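Local coordinates for protein putative drug/sodium antiporter (Escherichia coli, PDB 4Z3N) that probably carries the genotoxin colibactin across the cell membrane, as an antiporter of the MATE family, at residues L112-I117 / W250-E255; I90-L95 / I168-G173; G26-L31 / L314-Q319; G324-T329 / R462-A467. One frame throughout, in Å; residues are numbered along the deposited sequence.

In the fold
The four contacts join helices of an all-helical membrane transporter. Contacts 1 and 2 form one cluster, their centres 11 Å apart. Leu112 CD1 of contact 1 lies 3.9 Å from Val170 CG1 of contact 2. Contacts 3 and 4 form another, their centres 15 Å apart. There Gly26 O probably accepts a hydrogen bond from Arg328 NH2, at 3.0 Å. Contact 2 also reaches contact 3, where Leu314 CD2 packs 3.6 Å from Gly93 C. Contact 4 does not touch contacts 1 or 2. It carries a bound cacodylate, probably from the crystallisation liquor. Along the chain, contacts 1 and 2 lie inside the long loop closed by contact 3.

Contact 1: residues L112-I117 / W250-E255; sequences LSVGII and WKIYRE
Val114 of helix 107-132 lies against the ring of Tyr253 from helix 250-284. This is helix-helix packing in the all-helical MATE fold. The two short segments cross at -67°, and their axes come no closer than 10.4 Å. One aromatic side chain therefore spans much of the gap. Tyr253 starts with CB pointing across the line of approach rather than at its partner. Its CG is anti to the carbonyl carbon (chi1 -77°), and this swings the ring over to Val114. Tyr253 CD1 lies 3.9 Å from Val114 CG1, which sits over the same face of the ring as CG2. Farther out, Tyr253 CE2 and Tyr253 CZ sit under that other methyl, with Val114 CG2 3.5 Å from Tyr253 CZ. CG2 is displaced toward the rim and makes a CH-pi contact. The same methyl, Val114 CG2, also touches Ile252 CG2, at 3.9 Å. Ile117 meets the ring differently. It crosses the tyrosine at about a right angle, and its CG2 lies at the ring edge, near the ring plane, 4.0 Å from Tyr253 CE1. At the tip, the phenol oxygen Tyr253 OH ends beside Ile117 CD1, 3.3 Å away.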
loop_
_atom_site.group_PDB
_atom_site.type_symbol
_atom_site.label_atom_id
_atom_site.label_comp_id
_atom_site.label_asym_id
_atom_site.label_seq_id
_atom_site.Cartn_x
_atom_site.Cartn_y
_atom_site.Cartn_z
ATOM N N LEU A 112 7.221 9.493 -18.553
ATOM C CA LEU A 112 7.223 8.045 -18.740
ATOM C C LEU A 112 8.677 7.607 -18.885
ATOM O O LEU A 112 9.138 6.658 -18.233
ATOM C CB LEU A 112 6.390 7.644 -19.960
ATOM C CG LEU A 112 6.614 6.257 -20.561
ATOM C CD1 LEU A 112 6.474 5.190 -19.512
ATOM C CD2 LEU A 112 5.621 6.006 -21.673
ATOM N N SER A 113 9.405 8.340 -19.718
ATOM C CA SER A 113 10.819 8.085 -19.919
ATOM C C SER A 113 11.571 8.040 -18.594
ATOM O O SER A 113 12.161 7.015 -18.249
ATOM C CB SER A 113 11.412 9.140 -20.843
ATOM O OG SER A 113 10.848 8.997 -22.125
ATOM N N VAL A 114 11.561 9.166 -17.881
ATOM C CA VAL A 114 12.174 9.277 -16.566
ATOM C C VAL A 114 11.599 8.251 -15.590
ATOM O O VAL A 114 12.311 7.748 -14.722
ATOM C CB VAL A 114 11.999 10.695 -15.996
ATOM C CG1 VAL A 114 12.083 10.694 -14.474
ATOM C CG2 VAL A 114 13.037 11.621 -16.583
ATOM N N GLY A 115 10.324 7.918 -15.755
ATOM C CA GLY A 115 9.704 6.864 -14.968
ATOM C C GLY A 115 10.353 5.505 -15.198
ATOM O O GLY A 115 10.679 4.780 -14.265
ATOM N N ILE A 116 10.556 5.170 -16.463
ATOM C CA ILE A 116 11.178 3.908 -16.833
ATOM C C ILE A 116 12.641 3.835 -16.380
ATOM O O ILE A 116 13.077 2.806 -15.834
ATOM C CB ILE A 116 11.063 3.686 -18.358
ATOM C CG1 ILE A 116 9.622 3.311 -18.705
ATOM C CG2 ILE A 116 12.007 2.585 -18.836
ATOM C CD1 ILE A 116 9.305 3.386 -20.175
ATOM N N ILE A 117 13.387 4.922 -16.591
ATOM C CA ILE A 117 14.810 4.980 -16.235
ATOM C C ILE A 117 15.024 4.820 -14.729
ATOM O O ILE A 117 15.945 4.128 -14.280
ATOM C CB ILE A 117 15.451 6.310 -16.697
ATOM C CG1 ILE A 117 15.606 6.326 -18.219
ATOM C CG2 ILE A 117 16.805 6.542 -16.020
ATOM C CD1 ILE A 117 16.253 7.577 -18.755
ATOM N N TRP A 250 17.929 17.424 -14.071
ATOM C CA TRP A 250 17.774 16.754 -12.784
ATOM C C TRP A 250 16.540 17.252 -12.029
ATOM O O TRP A 250 16.102 16.609 -11.072
ATOM C CB TRP A 250 19.035 16.934 -11.923
ATOM C CG TRP A 250 18.949 16.356 -10.512
ATOM C CD1 TRP A 250 18.835 17.065 -9.342
ATOM C CD2 TRP A 250 18.976 14.965 -10.128
ATOM N NE1 TRP A 250 18.791 16.208 -8.263
ATOM C CE2 TRP A 250 18.872 14.922 -8.715
ATOM C CE3 TRP A 250 19.076 13.766 -10.839
ATOM C CZ2 TRP A 250 18.867 13.714 -8.004
ATOM C CZ3 TRP A 250 19.067 12.568 -10.127
ATOM C CH2 TRP A 250 18.964 12.554 -8.723
ATOM N N LYS A 251 15.963 18.374 -12.456
ATOM C CA LYS A 251 14.792 18.894 -11.753
ATOM C C LYS A 251 13.679 17.851 -11.796
ATOM O O LYS A 251 12.975 17.625 -10.806
ATOM C CB LYS A 251 14.307 20.228 -12.346
ATOM C CG LYS A 251 13.489 20.107 -13.639
ATOM C CD LYS A 251 12.547 21.296 -13.834
ATOM C CE LYS A 251 12.304 21.611 -15.320
ATOM N NZ LYS A 251 11.575 20.526 -16.030
ATOM N N ILE A 252 13.538 17.200 -12.943
ATOM C CA ILE A 252 12.418 16.297 -13.151
ATOM C C ILE A 252 12.658 14.907 -12.532
ATOM O O ILE A 252 11.707 14.231 -12.153
ATOM C CB ILE A 252 12.100 16.160 -14.645
ATOM C CG1 ILE A 252 10.718 15.545 -14.828
ATOM C CG2 ILE A 252 13.198 15.369 -15.360
ATOM C CD1 ILE A 252 10.310 15.432 -16.252
ATOM N N TYR A 253 13.916 14.483 -12.446
ATOM C CA TYR A 253 14.274 13.322 -11.642
ATOM C C TYR A 253 14.003 13.625 -10.178
ATOM O O TYR A 253 13.538 12.766 -9.431
ATOM C CB TYR A 253 15.744 12.926 -11.846
ATOM C CG TYR A 253 15.956 12.198 -13.148
ATOM C CD1 TYR A 253 15.772 10.825 -13.229
ATOM C CD2 TYR A 253 16.291 12.886 -14.310
ATOM C CE1 TYR A 253 15.933 10.151 -14.424
ATOM C CE2 TYR A 253 16.453 12.224 -15.514
ATOM C CZ TYR A 253 16.273 10.853 -15.564
ATOM O OH TYR A 253 16.436 10.173 -16.751
ATOM N N ARG A 254 14.288 14.858 -9.781
ATOM C CA ARG A 254 14.083 15.297 -8.412
ATOM C C ARG A 254 12.594 15.296 -8.030
ATOM O O ARG A 254 12.213 14.780 -6.981
ATOM C CB ARG A 254 14.695 16.689 -8.231
ATOM C CG ARG A 254 14.530 17.309 -6.853
ATOM C CD ARG A 254 15.498 18.451 -6.727
ATOM N NE ARG A 254 15.243 19.327 -5.591
ATOM C CZ ARG A 254 15.873 20.485 -5.404
ATOM N NH1 ARG A 254 16.784 20.890 -6.283
ATOM N NH2 ARG A 254 15.600 21.243 -4.343
ATOM N N GLU A 255 11.759 15.870 -8.888
ATOM C CA GLU A 255 10.337 15.932 -8.621
ATOM C C GLU A 255 9.730 14.527 -8.507
ATOM O O GLU A 255 8.893 14.263 -7.636
ATOM C CB GLU A 255 9.636 16.733 -9.720
ATOM C CG GLU A 255 8.122 16.814 -9.574
ATOM C CD GLU A 255 7.678 17.441 -8.251
ATOM O OE1 GLU A 255 7.769 18.687 -8.133
ATOM O OE2 GLU A 255 7.230 16.690 -7.344
#

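Contact 2: residues I90-L95 / I168-G173; sequences IGMGSL and IGVMMG
Gly93 and Gly173 mark the nearest backbone approach of two helix segments that run in roughly the same direction, 25° apart, with axes 7.7 Å from each other at the closest point. Their CA atoms are 4.4 Å apart. Neither glycine has a side chain, so backbone meets backbone here. Gly93 CA lies 3.5 Å from Gly173 O. The angle at the hydrogen is 127°, which makes this a bent CA-H...O contact. No conventional hydrogen bond joins the segments.

Met92 supplies the main side chain. Its CB points at the other helix and lies 3.6 Å from Gly173 CA. The next atom, Met92 CG, rests 3.4 Å from Gly173 C and is also close to Val170 O. The methionine thus lies directly on main-chain atoms. This is close, glycine-mediated packing between two helices of the MATE membrane bundle, here helix 75-101 and helix 162-177. Both segments belong to the first MatE domain.

The Met92 chain bends at chi2 (66°), and its end runs across the partner helix, nearly at right angles to its axis, toward Leu112 of helix 107-132. There Met92 CE comes within 4.3 Å of Val170 CG1, although the CB of Val170 points away from helix 75-101. All four touching residues are buried. Helix 107-132 covers this side: Ile111 packs on Met92, and Ala119 packs on Val170.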
loop_
_atom_site.group_PDB
_atom_site.type_symbol
_atom_site.label_atom_id
_atom_site.label_comp_id
_atom_site.label_asym_id
_atom_site.label_seq_id
_atom_site.Cartn_x
_atom_site.Cartn_y
_atom_site.Cartn_z
ATOM N N ILE A 90 3.379 6.157 -7.545
ATOM C CA ILE A 90 2.804 7.417 -7.082
ATOM C C ILE A 90 3.622 8.573 -7.679
ATOM O O ILE A 90 3.073 9.584 -8.107
ATOM C CB ILE A 90 2.764 7.494 -5.507
ATOM C CG1 ILE A 90 1.778 6.478 -4.932
ATOM C CG2 ILE A 90 2.323 8.869 -5.006
ATOM C CD1 ILE A 90 0.318 6.734 -5.330
ATOM N N GLY A 91 4.934 8.405 -7.740
ATOM C CA GLY A 91 5.773 9.350 -8.439
ATOM C C GLY A 91 5.281 9.502 -9.870
ATOM O O GLY A 91 5.126 10.616 -10.395
ATOM N N MET A 92 5.032 8.376 -10.519
ATOM C CA MET A 92 4.478 8.414 -11.855
ATOM C C MET A 92 3.090 9.074 -11.841
ATOM O O MET A 92 2.867 10.060 -12.542
ATOM C CB MET A 92 4.409 7.007 -12.442
ATOM C CG MET A 92 4.164 6.966 -13.958
ATOM S SD MET A 92 5.498 7.640 -14.982
ATOM C CE MET A 92 4.939 7.176 -16.609
ATOM N N GLY A 93 2.172 8.538 -11.037
ATOM C CA GLY A 93 0.827 9.066 -10.941
ATOM C C GLY A 93 0.792 10.549 -10.589
ATOM O O GLY A 93 -0.026 11.317 -11.091
ATOM N N SER A 94 1.696 10.969 -9.721
ATOM C CA SER A 94 1.650 12.330 -9.220
ATOM C C SER A 94 2.071 13.302 -10.332
ATOM O O SER A 94 1.426 14.320 -10.583
ATOM C CB SER A 94 2.546 12.451 -7.985
ATOM O OG SER A 94 2.555 13.767 -7.474
ATOM N N LEU A 95 3.144 12.941 -11.020
ATOM C CA LEU A 95 3.777 13.802 -11.998
ATOM C C LEU A 95 2.991 13.876 -13.319
ATOM O O LEU A 95 2.872 14.935 -13.931
ATOM C CB LEU A 95 5.185 13.292 -12.247
ATOM C CG LEU A 95 6.280 14.331 -12.238
ATOM C CD1 LEU A 95 5.898 15.366 -11.234
ATOM C CD2 LEU A 95 7.603 13.692 -11.871
ATOM N N ILE A 168 5.816 -2.756 -13.610
ATOM C CA ILE A 168 4.392 -2.695 -13.283
ATOM C C ILE A 168 4.027 -1.437 -12.508
ATOM O O ILE A 168 2.962 -0.860 -12.716
ATOM C CB ILE A 168 3.972 -3.932 -12.474
ATOM C CG1 ILE A 168 4.023 -5.165 -13.380
ATOM C CG2 ILE A 168 2.589 -3.745 -11.862
ATOM C CD1 ILE A 168 3.600 -6.436 -12.714
ATOM N N GLY A 169 4.911 -1.020 -11.605
ATOM C CA GLY A 169 4.769 0.263 -10.937
ATOM C C GLY A 169 4.651 1.428 -11.913
ATOM O O GLY A 169 3.698 2.204 -11.851
ATOM N N VAL A 170 5.618 1.544 -12.821
ATOM C CA VAL A 170 5.552 2.531 -13.903
ATOM C C VAL A 170 4.197 2.513 -14.650
ATOM O O VAL A 170 3.551 3.558 -14.819
ATOM C CB VAL A 170 6.677 2.303 -14.935
ATOM C CG1 VAL A 170 6.518 3.252 -16.142
ATOM C CG2 VAL A 170 8.030 2.469 -14.290
ATOM N N MET A 171 3.782 1.324 -15.082
ATOM C CA MET A 171 2.556 1.141 -15.836
ATOM C C MET A 171 1.321 1.526 -15.026
ATOM O O MET A 171 0.454 2.276 -15.512
ATOM C CB MET A 171 2.448 -0.307 -16.305
ATOM C CG MET A 171 3.576 -0.748 -17.236
ATOM S SD MET A 171 3.641 0.150 -18.810
ATOM C CE MET A 171 4.325 1.724 -18.308
ATOM N N MET A 172 1.248 1.007 -13.801
ATOM C CA MET A 172 0.199 1.384 -12.860
ATOM C C MET A 172 0.161 2.897 -12.721
ATOM O O MET A 172 -0.907 3.505 -12.800
ATOM C CB MET A 172 0.430 0.744 -11.492
ATOM C CG MET A 172 0.304 -0.781 -11.452
ATOM S SD MET A 172 -1.392 -1.303 -11.170
ATOM C CE MET A 172 -1.743 -0.473 -9.618
ATOM N N GLY A 173 1.335 3.496 -12.528
ATOM C CA GLY A 173 1.454 4.938 -12.384
ATOM C C GLY A 173 1.050 5.691 -13.642
ATOM O O GLY A 173 0.456 6.773 -13.585
#

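Contact 3: residues G26-L31 / L314-Q319; sequences GSLYKL and LTVVGQ
Leu31 and Val316 form a small, buried, wholly apolar contact between the first turn of helix 28-56 and the later part of helix 286-322. Both helices are predicted to span the membrane. The second segment belongs to the second MatE domain. The contact is plain packing, with no hydrogen bond across it, and it buries 96 Å² in all.

The nearest CA atoms, those of Leu31 and Val316, are still 8.3 Å apart. Side chains alone close the gap. Leu31 and Val316 point at each other and meet tip to tip. The closest pair is Leu31 CD2 and Val316 CG2, at 3.7 Å. Leu31 CG is also near that methyl, 3.9 Å from Val316 CG2. With CG anti to the backbone N (chi1 176°), the Leu31 branch is carried on toward Val316. Val316 spreads its two methyls across the approach. While CG2 takes Leu31, Val316 CG1 faces both leucines: it lies 4.1 Å from Leu31 CD2 and 4.3 Å from Leu28 CD2. Leu28, one turn earlier, thus adds a weaker touch from the side.

Ser27 holds the N-cap position of helix 28-56. Its carbonyl oxygen, Ser27 O, accepts from Leu31 N at 2.9 Å and begins the helical bonding.

Met23 of the preceding loop touches both Leu31 and Val316. Val316 also packs on Leu32 and Met35 of helix 28-56 and on Ala332 of helix 326-358, so it is wedged between these two helices. Val317 turns instead to helix 382-399.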
loop_
_atom_site.group_PDB
_atom_site.type_symbol
_atom_site.label_atom_id
_atom_site.label_comp_id
_atom_site.label_asym_id
_atom_site.label_seq_id
_atom_site.Cartn_x
_atom_site.Cartn_y
_atom_site.Cartn_z
ATOM N N GLY A 26 -17.344 18.087 -12.747
ATOM C CA GLY A 26 -18.396 17.189 -12.283
ATOM C C GLY A 26 -18.662 17.008 -10.789
ATOM O O GLY A 26 -18.090 17.692 -9.936
ATOM N N SER A 27 -19.559 16.076 -10.475
ATOM C CA SER A 27 -19.776 15.656 -9.093
ATOM C C SER A 27 -18.563 14.871 -8.569
ATOM O O SER A 27 -18.141 13.861 -9.151
ATOM C CB SER A 27 -21.033 14.806 -8.985
ATOM O OG SER A 27 -21.120 14.166 -7.732
ATOM N N LEU A 28 -18.003 15.339 -7.463
ATOM C CA LEU A 28 -16.790 14.734 -6.952
ATOM C C LEU A 28 -17.041 13.318 -6.449
ATOM O O LEU A 28 -16.186 12.446 -6.627
ATOM C CB LEU A 28 -16.184 15.606 -5.859
ATOM C CG LEU A 28 -15.528 16.854 -6.443
ATOM C CD1 LEU A 28 -15.190 17.821 -5.345
ATOM C CD2 LEU A 28 -14.292 16.492 -7.261
ATOM N N TYR A 29 -18.209 13.074 -5.854
ATOM C CA TYR A 29 -18.514 11.733 -5.352
ATOM C C TYR A 29 -18.594 10.726 -6.483
ATOM O O TYR A 29 -17.988 9.659 -6.392
ATOM C CB TYR A 29 -19.808 11.721 -4.539
ATOM C CG TYR A 29 -19.697 12.536 -3.284
ATOM C CD1 TYR A 29 -18.852 12.146 -2.266
ATOM C CD2 TYR A 29 -20.423 13.712 -3.130
ATOM C CE1 TYR A 29 -18.736 12.899 -1.114
ATOM C CE2 TYR A 29 -20.316 14.475 -1.991
ATOM C CZ TYR A 29 -19.468 14.061 -0.982
ATOM O OH TYR A 29 -19.342 14.801 0.166
ATOM N N LYS A 30 -19.327 11.065 -7.541
ATOM C CA LYS A 30 -19.390 10.230 -8.741
ATOM C C LYS A 30 -17.994 10.033 -9.346
ATOM O O LYS A 30 -17.602 8.917 -9.704
ATOM C CB LYS A 30 -20.341 10.839 -9.792
ATOM C CG LYS A 30 -21.810 10.903 -9.358
ATOM C CD LYS A 30 -22.256 9.583 -8.713
ATOM C CE LYS A 30 -23.608 9.713 -8.002
ATOM N NZ LYS A 30 -23.504 9.645 -6.505
ATOM N N LEU A 31 -17.245 11.122 -9.447
ATOM C CA LEU A 31 -15.908 11.075 -10.016
ATOM C C LEU A 31 -14.966 10.154 -9.214
ATOM O O LEU A 31 -14.331 9.277 -9.791
ATOM C CB LEU A 31 -15.341 12.493 -10.113
ATOM C CG LEU A 31 -13.897 12.605 -10.595
ATOM C CD1 LEU A 31 -13.697 11.987 -11.988
ATOM C CD2 LEU A 31 -13.395 14.070 -10.527
ATOM N N LEU A 314 -5.525 10.920 -5.822
ATOM C CA LEU A 314 -4.247 11.375 -6.368
ATOM C C LEU A 314 -4.433 11.965 -7.790
ATOM O O LEU A 314 -4.002 13.081 -8.103
ATOM C CB LEU A 314 -3.230 10.217 -6.385
ATOM C CG LEU A 314 -1.824 10.643 -6.815
ATOM C CD1 LEU A 314 -0.945 10.797 -5.618
ATOM C CD2 LEU A 314 -1.225 9.670 -7.799
ATOM N N THR A 315 -5.111 11.204 -8.635
ATOM C CA THR A 315 -5.466 11.660 -9.965
ATOM C C THR A 315 -6.317 12.933 -10.001
ATOM O O THR A 315 -6.069 13.825 -10.825
ATOM C CB THR A 315 -6.212 10.579 -10.678
ATOM O OG1 THR A 315 -5.555 9.334 -10.401
ATOM C CG2 THR A 315 -6.225 10.862 -12.166
ATOM N N VAL A 316 -7.316 13.005 -9.123
ATOM C CA VAL A 316 -8.219 14.144 -9.104
ATOM C C VAL A 316 -7.525 15.386 -8.528
ATOM O O VAL A 316 -7.670 16.493 -9.065
ATOM C CB VAL A 316 -9.500 13.833 -8.305
ATOM C CG1 VAL A 316 -10.314 15.099 -8.107
ATOM C CG2 VAL A 316 -10.318 12.765 -9.017
ATOM N N VAL A 317 -6.755 15.202 -7.456
ATOM C CA VAL A 317 -6.001 16.310 -6.890
ATOM C C VAL A 317 -4.903 16.721 -7.854
ATOM O O VAL A 317 -4.746 17.903 -8.151
ATOM C CB VAL A 317 -5.368 15.964 -5.530
ATOM C CG1 VAL A 317 -4.442 17.107 -5.058
ATOM C CG2 VAL A 317 -6.461 15.653 -4.492
ATOM N N GLY A 318 -4.152 15.742 -8.356
ATOM C CA GLY A 318 -3.049 16.032 -9.256
ATOM C C GLY A 318 -3.464 16.798 -10.514
ATOM O O GLY A 318 -2.800 17.766 -10.915
ATOM N N GLN A 319 -4.557 16.357 -11.141
ATOM C CA GLN A 319 -5.047 16.949 -12.384
ATOM C C GLN A 319 -5.728 18.301 -12.188
ATOM O O GLN A 319 -5.511 19.232 -12.966
ATOM C CB GLN A 319 -5.997 15.981 -13.093
ATOM C CG GLN A 319 -5.258 14.883 -13.873
ATOM C CD GLN A 319 -6.107 14.268 -14.950
ATOM O OE1 GLN A 319 -7.212 14.728 -15.202
ATOM N NE2 GLN A 319 -5.598 13.230 -15.603
#

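Contact 4: residues G324-T329 / R462-A467; sequences GNVTRT and RWNQEA. With CAC (cacodylate ion), chain I.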
loop_
_atom_site.group_PDB
_atom_site.type_symbol
_atom_site.label_atom_id
_atom_site.label_comp_id
_atom_site.label_asym_id
_atom_site.label_seq_id
_atom_site.Cartn_x
_atom_site.Cartn_y
_atom_site.Cartn_z
ATOM N N GLY A 324 -5.017 24.355 -12.204
ATOM C CA GLY A 324 -5.095 25.590 -11.443
ATOM C C GLY A 324 -6.269 25.725 -10.479
ATOM O O GLY A 324 -6.405 26.751 -9.835
ATOM N N ASN A 325 -7.096 24.689 -10.327
ATOM C CA ASN A 325 -8.260 24.825 -9.465
ATOM C C ASN A 325 -7.993 24.211 -8.088
ATOM O O ASN A 325 -8.244 23.025 -7.871
ATOM C CB ASN A 325 -9.466 24.149 -10.145
ATOM C CG ASN A 325 -10.810 24.474 -9.486
ATOM O OD1 ASN A 325 -10.896 24.830 -8.295
ATOM N ND2 ASN A 325 -11.884 24.315 -10.268
ATOM N N VAL A 326 -7.622 25.073 -7.136
ATOM C CA VAL A 326 -7.187 24.651 -5.811
ATOM C C VAL A 326 -8.351 24.303 -4.898
ATOM O O VAL A 326 -8.267 23.396 -4.089
ATOM C CB VAL A 326 -6.358 25.748 -5.116
ATOM C CG1 VAL A 326 -5.982 25.310 -3.698
ATOM C CG2 VAL A 326 -5.150 26.107 -5.935
ATOM N N THR A 327 -9.421 25.071 -5.030
ATOM C CA THR A 327 -10.663 24.895 -4.292
ATOM C C THR A 327 -11.235 23.497 -4.515
ATOM O O THR A 327 -11.660 22.810 -3.568
ATOM C CB THR A 327 -11.691 25.972 -4.727
ATOM O OG1 THR A 327 -11.522 27.131 -3.912
ATOM C CG2 THR A 327 -13.107 25.474 -4.589
ATOM N N ARG A 328 -11.236 23.087 -5.781
ATOM C CA ARG A 328 -11.771 21.806 -6.164
ATOM C C ARG A 328 -10.911 20.669 -5.585
ATOM O O ARG A 328 -11.444 19.611 -5.233
ATOM C CB ARG A 328 -11.867 21.718 -7.685
ATOM C CG ARG A 328 -12.542 20.450 -8.183
ATOM C CD ARG A 328 -13.015 20.548 -9.628
ATOM N NE ARG A 328 -13.522 19.262 -10.111
ATOM C CZ ARG A 328 -14.764 18.831 -9.927
ATOM N NH1 ARG A 328 -15.628 19.581 -9.262
ATOM N NH2 ARG A 328 -15.138 17.650 -10.400
ATOM N N THR A 329 -9.596 20.892 -5.473
ATOM C CA THR A 329 -8.707 19.870 -4.918
ATOM C C THR A 329 -9.025 19.712 -3.427
ATOM O O THR A 329 -9.021 18.599 -2.899
ATOM C CB THR A 329 -7.174 20.188 -5.118
ATOM O OG1 THR A 329 -6.770 21.295 -4.302
ATOM C CG2 THR A 329 -6.849 20.489 -6.572
ATOM N N ARG A 462 -0.119 30.314 -3.110
ATOM C CA ARG A 462 1.189 30.566 -3.699
ATOM C C ARG A 462 1.804 29.320 -4.364
ATOM O O ARG A 462 2.389 29.430 -5.443
ATOM C CB ARG A 462 2.168 31.104 -2.666
ATOM C CG ARG A 462 3.325 31.791 -3.335
ATOM C CD ARG A 462 4.637 31.540 -2.666
ATOM N NE ARG A 462 4.545 31.491 -1.214
ATOM C CZ ARG A 462 5.276 30.660 -0.479
ATOM N NH1 ARG A 462 6.116 29.837 -1.085
ATOM N NH2 ARG A 462 5.159 30.643 0.845
ATOM N N TRP A 463 1.681 28.154 -3.724
ATOM C CA TRP A 463 2.262 26.913 -4.264
ATOM C C TRP A 463 1.743 26.576 -5.664
ATOM O O TRP A 463 2.502 26.136 -6.533
ATOM C CB TRP A 463 1.976 25.729 -3.334
ATOM C CG TRP A 463 2.877 25.600 -2.166
ATOM C CD1 TRP A 463 4.000 26.322 -1.913
ATOM C CD2 TRP A 463 2.728 24.691 -1.078
ATOM N NE1 TRP A 463 4.566 25.919 -0.732
ATOM C CE2 TRP A 463 3.805 24.913 -0.200
ATOM C CE3 TRP A 463 1.797 23.701 -0.765
ATOM C CZ2 TRP A 463 3.975 24.176 0.982
ATOM C CZ3 TRP A 463 1.971 22.968 0.406
ATOM C CH2 TRP A 463 3.048 23.212 1.263
ATOM N N ASN A 464 0.443 26.783 -5.858
ATOM C CA ASN A 464 -0.206 26.609 -7.151
ATOM C C ASN A 464 0.177 27.673 -8.209
ATOM O O ASN A 464 0.277 27.366 -9.402
ATOM C CB ASN A 464 -1.712 26.591 -6.961
ATOM C CG ASN A 464 -2.427 25.964 -8.132
ATOM O OD1 ASN A 464 -3.142 26.642 -8.869
ATOM N ND2 ASN A 464 -2.208 24.667 -8.337
ATOM N N GLN A 465 0.406 28.908 -7.769
ATOM C CA GLN A 465 0.961 29.930 -8.643
ATOM C C GLN A 465 2.328 29.498 -9.203
ATOM O O GLN A 465 2.569 29.592 -10.413
ATOM C CB GLN A 465 1.078 31.264 -7.896
ATOM C CG GLN A 465 -0.008 32.276 -8.249
ATOM C CD GLN A 465 0.032 33.516 -7.358
ATOM O OE1 GLN A 465 1.007 33.734 -6.626
ATOM N NE2 GLN A 465 -1.035 34.329 -7.406
ATOM N N GLU A 466 3.212 29.024 -8.323
ATOM C CA GLU A 466 4.542 28.558 -8.724
ATOM C C GLU A 466 4.479 27.330 -9.639
ATOM O O GLU A 466 5.286 27.189 -10.553
ATOM C CB GLU A 466 5.390 28.239 -7.488
ATOM C CG GLU A 466 5.488 29.383 -6.506
ATOM C CD GLU A 466 6.012 28.969 -5.140
ATOM O OE1 GLU A 466 5.901 27.774 -4.766
ATOM O OE2 GLU A 466 6.528 29.853 -4.426
ATOM N N ALA A 467 3.526 26.440 -9.381
ATOM C CA ALA A 467 3.391 25.223 -10.173
ATOM C C ALA A 467 3.016 25.526 -11.623
ATOM O O ALA A 467 3.636 25.012 -12.548
ATOM C CB ALA A 467 2.346 24.287 -9.548
HETATM AS AS CAC I . 7.878 27.537 0.865
HETATM O O1 CAC I . 6.726 28.568 1.438
HETATM O O2 CAC I . 7.390 25.894 1.270
HETATM C C1 CAC I . 8.085 27.692 -1.054
HETATM C C2 CAC I . 9.570 27.914 1.709
#
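Val326 and Asn464 lie alongside each other, pointing opposite ways, methyl against amide. Val326 CG2 lies 3.5 Å from Asn464 CG. The amide reaches across because CG is anti to the backbone N (chi1 -161°). Its oxygen, Asn464 OD1, comes 3.4 Å from Gly324 CA. No hydrogen bond crosses between the segments; the nitrogen, Asn464 ND2, donates instead to Trp321 O in the last turn of helix 286-322.

Gly324 ends that helix in a Schellman motif with positive phi. Asn325 then caps the next helix: Asn325 OD1 accepts from Arg328 N at 3.1 Å, with the donor well above the carbonyl plane.

On helix 458-467, Arg462 and Trp463 hold a cacodylate ion. Two guanidinium nitrogens grip one oxygen from the edge of the group: Arg462 NH1 is 2.9 Å and Arg462 NH2 2.7 Å from cacodylate O1. Glu466 OE2 approaches Arg462 NH1 in the guanidinium plane from the other side, 3.4 Å away, in a salt bridge whose hydrogen bond is weak. The indole gives a weak bond, Trp463 NE1 to cacodylate O2, at 3.5 Å.

Helix 458-467 lies over the turn between helices 286-322 and 326-358. Leu460 and Leu461 add to the cover on Val326. Trp463 packs on Trp321 and on Tyr396 and Ile399 of helix 382-399.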